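Local coordinates for protein exported gluconolactonase (Xanthomonas campestris pv. campestris, PDB 3DR2) that catalyses the hydrolysis of gluconolactone to gluconate as a calcium-binding, six-bladed beta-propeller dimer of the SMP-30 family, at residues Asp113-Gly116 against Gln117-Leu121; Arg154-Gln158 against Gly159-Asp163. One frame throughout, in Å; residues are numbered along the deposited sequence.

Following the chain from the N terminus, interaction 1 comes first: after strand 108-112 the turn at 113-116 reverses the backbone into 117-121, which carries the outermost strand of a four-stranded blade, and the contact closes that hairpin. Interaction 2 follows in series, without nesting or crossing, in the long loop between strands 144-147 and 169-174 of the next blade. There 154-158 and 159-163 are held against each other beside the second subunit. The centres of interactions 1 and 2 are about 24 Å apart, and the nearest atoms of interactions 1 and 2 about 15 Å apart. One finishes a blade edge at the surface, the other shapes a loop at the dimer interface.

Interaction 1: Asp113-Gly116 against Gln117-Leu121; sequences DADG and QAHLL
The side chains of D113 and D115 both reach the imidazole of H119 from the turn that precedes its strand. D113 brings its carboxylate to the ring's edge, with CG in the ring plane and 3.5 Å from H119 CD2, while the two flat groups stand almost perpendicular, 83° apart. No hydrogen bond forms here, and the carboxylate's exact place is doubtful, since one of its oxygens is modelled too close to the ring. D115 meets H119 from the opposite direction, its carboxylate plane turned 47° from the ring; the H119 NE2 to D115 OD2 hydrogen bond is fairly straight but weak at 3.5 Å. Two carboxylates beside one imidazole would be expected to favour its protonated form.

D115 also turns forward, to the amide of Q117. With CG between the backbone N and the carbonyl carbon (chi1 54°), its OD1 lies 2.9 Å from Q117 N, as in an Asx turn, but the modelled place of this oxygen is less certain. The Q117 side chain crosses that of D115 at about a right angle: CB passes 3.5 Å from D115 OD2, and the amide then bends away at chi2.

D113 O accepts the amide of G116 at 3.1 Å across the type I turn, and D113 N donates to Q117 O, also at 3.1 Å. G116 has the positive phi that glycine tolerates best. Beyond the turn, H119 pairs through its backbone with R111, and A118 packs on T110 and S112. Type I turn, glycine bulge and flanking bonds together make a 3:5 beta-hairpin with a G1 bulge, joining the two outer strands of a propeller blade.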
loop_
_atom_site.group_PDB
_atom_site.type_symbol
_atom_site.label_atom_id
_atom_site.label_comp_id
_atom_site.label_asym_id
_atom_site.label_seq_id
_atom_site.Cartn_x
_atom_site.Cartn_y
_atom_site.Cartn_z
ATOM N N ASP A 113 -19.414 -13.673 1.858
ATOM C CA ASP A 113 -20.507 -14.214 2.662
ATOM C C ASP A 113 -20.532 -13.440 3.980
ATOM O O ASP A 113 -19.765 -12.499 4.165
ATOM C CB ASP A 113 -20.282 -15.702 2.949
ATOM C CG ASP A 113 -20.440 -16.570 1.717
ATOM O OD1 ASP A 113 -19.887 -16.206 0.658
ATOM O OD2 ASP A 113 -21.109 -17.628 1.808
ATOM N N ALA A 114 -21.407 -13.840 4.897
ATOM C CA ALA A 114 -21.511 -13.175 6.192
ATOM C C ALA A 114 -20.265 -13.513 6.997
ATOM O O ALA A 114 -19.969 -12.876 8.009
ATOM C CB ALA A 114 -22.759 -13.649 6.929
ATOM N N ASP A 115 -19.540 -14.522 6.523
ATOM C CA ASP A 115 -18.313 -14.983 7.157
ATOM C C ASP A 115 -17.142 -14.045 6.881
ATOM O O ASP A 115 -16.067 -14.199 7.461
ATOM C CB ASP A 115 -17.970 -16.393 6.664
ATOM C CG ASP A 115 -17.898 -16.491 5.140
ATOM O OD1 ASP A 115 -18.005 -15.447 4.455
ATOM O OD2 ASP A 115 -17.731 -17.622 4.629
ATOM N N GLY A 116 -17.350 -13.078 5.993
ATOM C CA GLY A 116 -16.296 -12.142 5.654
ATOM C C GLY A 116 -15.262 -12.778 4.741
ATOM O O GLY A 116 -14.108 -12.348 4.694
ATOM N N GLN A 117 -15.681 -13.812 4.017
ATOM C CA GLN A 117 -14.813 -14.535 3.093
ATOM C C GLN A 117 -15.309 -14.352 1.665
ATOM O O GLN A 117 -16.493 -14.524 1.394
ATOM C CB GLN A 117 -14.820 -16.023 3.434
ATOM C CG GLN A 117 -14.131 -16.378 4.741
ATOM C CD GLN A 117 -12.669 -16.724 4.543
ATOM O OE1 GLN A 117 -11.849 -15.863 4.213
ATOM N NE2 GLN A 117 -12.336 -17.997 4.737
ATOM N N ALA A 118 -14.402 -14.013 0.755
ATOM C CA ALA A 118 -14.772 -13.816 -0.644
ATOM C C ALA A 118 -14.546 -15.084 -1.449
ATOM O O ALA A 118 -13.407 -15.527 -1.615
ATOM C CB ALA A 118 -13.969 -12.662 -1.246
ATOM N N HIS A 119 -15.635 -15.661 -1.951
ATOM C CA HIS A 119 -15.570 -16.889 -2.737
ATOM C C HIS A 119 -15.594 -16.615 -4.240
ATOM O O HIS A 119 -16.263 -15.696 -4.709
ATOM C CB HIS A 119 -16.738 -17.794 -2.353
ATOM C CG HIS A 119 -16.777 -18.127 -0.894
ATOM N ND1 HIS A 119 -15.837 -18.933 -0.288
ATOM C CD2 HIS A 119 -17.622 -17.733 0.089
ATOM C CE1 HIS A 119 -16.100 -19.020 1.004
ATOM N NE2 HIS A 119 -17.179 -18.301 1.259
ATOM N N LEU A 120 -14.861 -17.428 -4.989
ATOM C CA LEU A 120 -14.771 -17.284 -6.443
ATOM C C LEU A 120 -16.078 -17.500 -7.206
ATOM O O LEU A 120 -16.769 -18.494 -7.000
ATOM C CB LEU A 120 -13.719 -18.259 -6.985
ATOM C CG LEU A 120 -13.568 -18.400 -8.506
ATOM C CD1 LEU A 120 -12.954 -17.140 -9.104
ATOM C CD2 LEU A 120 -12.684 -19.600 -8.805
ATOM N N LEU A 121 -16.413 -16.560 -8.084
ATOM C CA LEU A 121 -17.606 -16.682 -8.916
ATOM C C LEU A 121 -17.151 -17.090 -10.314
ATOM O O LEU A 121 -17.669 -18.046 -10.890
ATOM C CB LEU A 121 -18.382 -15.363 -8.995
ATOM C CG LEU A 121 -19.218 -14.908 -7.793
ATOM C CD1 LEU A 121 -20.160 -13.783 -8.236
ATOM C CD2 LEU A 121 -20.033 -16.072 -7.247
#

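Interaction 2: Arg154-Gln158 against Gly159-Asp163; sequences RKPSQ and GCPAD
A short 3-10 turn, in the long loop between strands 144-147 and 169-174, leads into an extended run that packs against it at the dimer interface. The turn is closed by Q158 N donating to K155 O at 2.9 Å. After the reversal the pyrrolidine rings of P156 and P161 meet: they cross at about a right angle and touch through their puckered corners, P156 CG to P161 CG at 3.9 Å, a purely apolar contact.

Between them the chain passes through G159, whose backbone angles (156/-157°) by themselves call for glycine. P156 O and G159 O lie 3.0 Å apart, two acceptors that could not bond each other; R68 of the second subunit donates to both, NH1 to the first and NH2 to the second, which would offset their repulsion. A bound calcium ion lies close by G159.

At the open end of the two limbs, R154 is stretched out beyond CG (chi3 180°), which carries NE toward a water lying in the guanidinium plane at the group's edge. That water accepts from R154 NE and donates to A162 O, 2.9 Å each, bridging the two limbs where A162 pairs with L153. C160 forms a disulfide with C5 of the second subunit, making this loop a covalently linked element of the six-bladed propeller dimer.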
loop_
_atom_site.group_PDB
_atom_site.type_symbol
_atom_site.label_atom_id
_atom_site.label_comp_id
_atom_site.label_asym_id
_atom_site.label_seq_id
_atom_site.Cartn_x
_atom_site.Cartn_y
_atom_site.Cartn_z
ATOM N N ARG A 154 0.172 -5.152 -14.888
ATOM C CA ARG A 154 1.332 -4.348 -15.237
ATOM C C ARG A 154 1.751 -3.325 -14.188
ATOM O O ARG A 154 2.322 -2.284 -14.517
ATOM C CB ARG A 154 1.061 -3.672 -16.586
ATOM C CG ARG A 154 0.916 -4.694 -17.729
ATOM C CD ARG A 154 0.135 -4.166 -18.933
ATOM N NE ARG A 154 0.038 -5.177 -19.993
ATOM C CZ ARG A 154 -0.709 -5.056 -21.088
ATOM N NH1 ARG A 154 -1.439 -3.967 -21.286
ATOM N NH2 ARG A 154 -0.728 -6.027 -21.995
ATOM N N LYS A 155 1.467 -3.629 -12.927
ATOM C CA LYS A 155 1.821 -2.753 -11.817
ATOM C C LYS A 155 1.889 -3.600 -10.552
ATOM O O LYS A 155 0.863 -4.032 -10.023
ATOM C CB LYS A 155 0.784 -1.636 -11.652
ATOM C CG LYS A 155 1.160 -0.602 -10.595
ATOM C CD LYS A 155 0.289 0.650 -10.678
ATOM C CE LYS A 155 0.583 1.460 -11.939
ATOM N NZ LYS A 155 -0.253 2.694 -12.022
ATOM N N PRO A 156 3.111 -3.863 -10.059
ATOM C CA PRO A 156 3.362 -4.664 -8.858
ATOM C C PRO A 156 2.562 -4.233 -7.634
ATOM O O PRO A 156 2.110 -5.068 -6.853
ATOM C CB PRO A 156 4.866 -4.501 -8.646
ATOM C CG PRO A 156 5.379 -4.366 -10.027
ATOM C CD PRO A 156 4.380 -3.426 -10.665
ATOM N N SER A 157 2.386 -2.928 -7.466
ATOM C CA SER A 157 1.650 -2.430 -6.314
ATOM C C SER A 157 0.158 -2.710 -6.399
ATOM O O SER A 157 -0.554 -2.497 -5.424
ATOM C CB SER A 157 1.873 -0.926 -6.149
ATOM O OG SER A 157 1.418 -0.222 -7.288
ATOM N N GLN A 158 -0.311 -3.195 -7.544
ATOM C CA GLN A 158 -1.731 -3.475 -7.704
ATOM C C GLN A 158 -2.056 -4.891 -8.187
ATOM O O GLN A 158 -3.142 -5.135 -8.711
ATOM C CB GLN A 158 -2.356 -2.449 -8.653
ATOM C CG GLN A 158 -2.288 -1.009 -8.139
ATOM C CD GLN A 158 -2.946 -0.019 -9.086
ATOM O OE1 GLN A 158 -3.774 -0.398 -9.914
ATOM N NE2 GLN A 158 -2.591 1.259 -8.956
ATOM N N GLY A 159 -1.125 -5.821 -8.007
ATOM C CA GLY A 159 -1.382 -7.190 -8.423
ATOM C C GLY A 159 -0.094 -7.928 -8.683
ATOM O O GLY A 159 0.947 -7.566 -8.137
ATOM N N CYS A 160 -0.154 -8.984 -9.490
ATOM C CA CYS A 160 1.057 -9.714 -9.825
ATOM C C CYS A 160 1.265 -9.614 -11.327
ATOM O O CYS A 160 0.410 -10.029 -12.115
ATOM C CB CYS A 160 0.993 -11.188 -9.412
ATOM S SG CYS A 160 2.563 -11.976 -9.909
ATOM N N PRO A 161 2.403 -9.045 -11.744
ATOM C CA PRO A 161 2.722 -8.885 -13.163
ATOM C C PRO A 161 2.610 -10.196 -13.922
ATOM O O PRO A 161 2.895 -11.265 -13.382
ATOM C CB PRO A 161 4.149 -8.357 -13.136
ATOM C CG PRO A 161 4.190 -7.585 -11.849
ATOM C CD PRO A 161 3.484 -8.505 -10.900
ATOM N N ALA A 162 2.187 -10.103 -15.175
ATOM C CA ALA A 162 2.047 -11.278 -16.027
ATOM C C ALA A 162 1.575 -10.866 -17.407
ATOM O O ALA A 162 0.998 -9.791 -17.585
ATOM C CB ALA A 162 1.051 -12.262 -15.416
ATOM N N ASP A 163 1.845 -11.721 -18.390
ATOM C CA ASP A 163 1.399 -11.468 -19.749
ATOM C C ASP A 163 -0.030 -11.974 -19.782
ATOM O O ASP A 163 -0.313 -13.074 -19.308
ATOM C CB ASP A 163 2.248 -12.243 -20.762
ATOM C CG ASP A 163 3.640 -11.665 -20.920
ATOM O OD1 ASP A 163 3.752 -10.467 -21.262
ATOM O OD2 ASP A 163 4.622 -12.408 -20.705
HETATM O O HOH W 1 1.486 -7.600 -19.386
#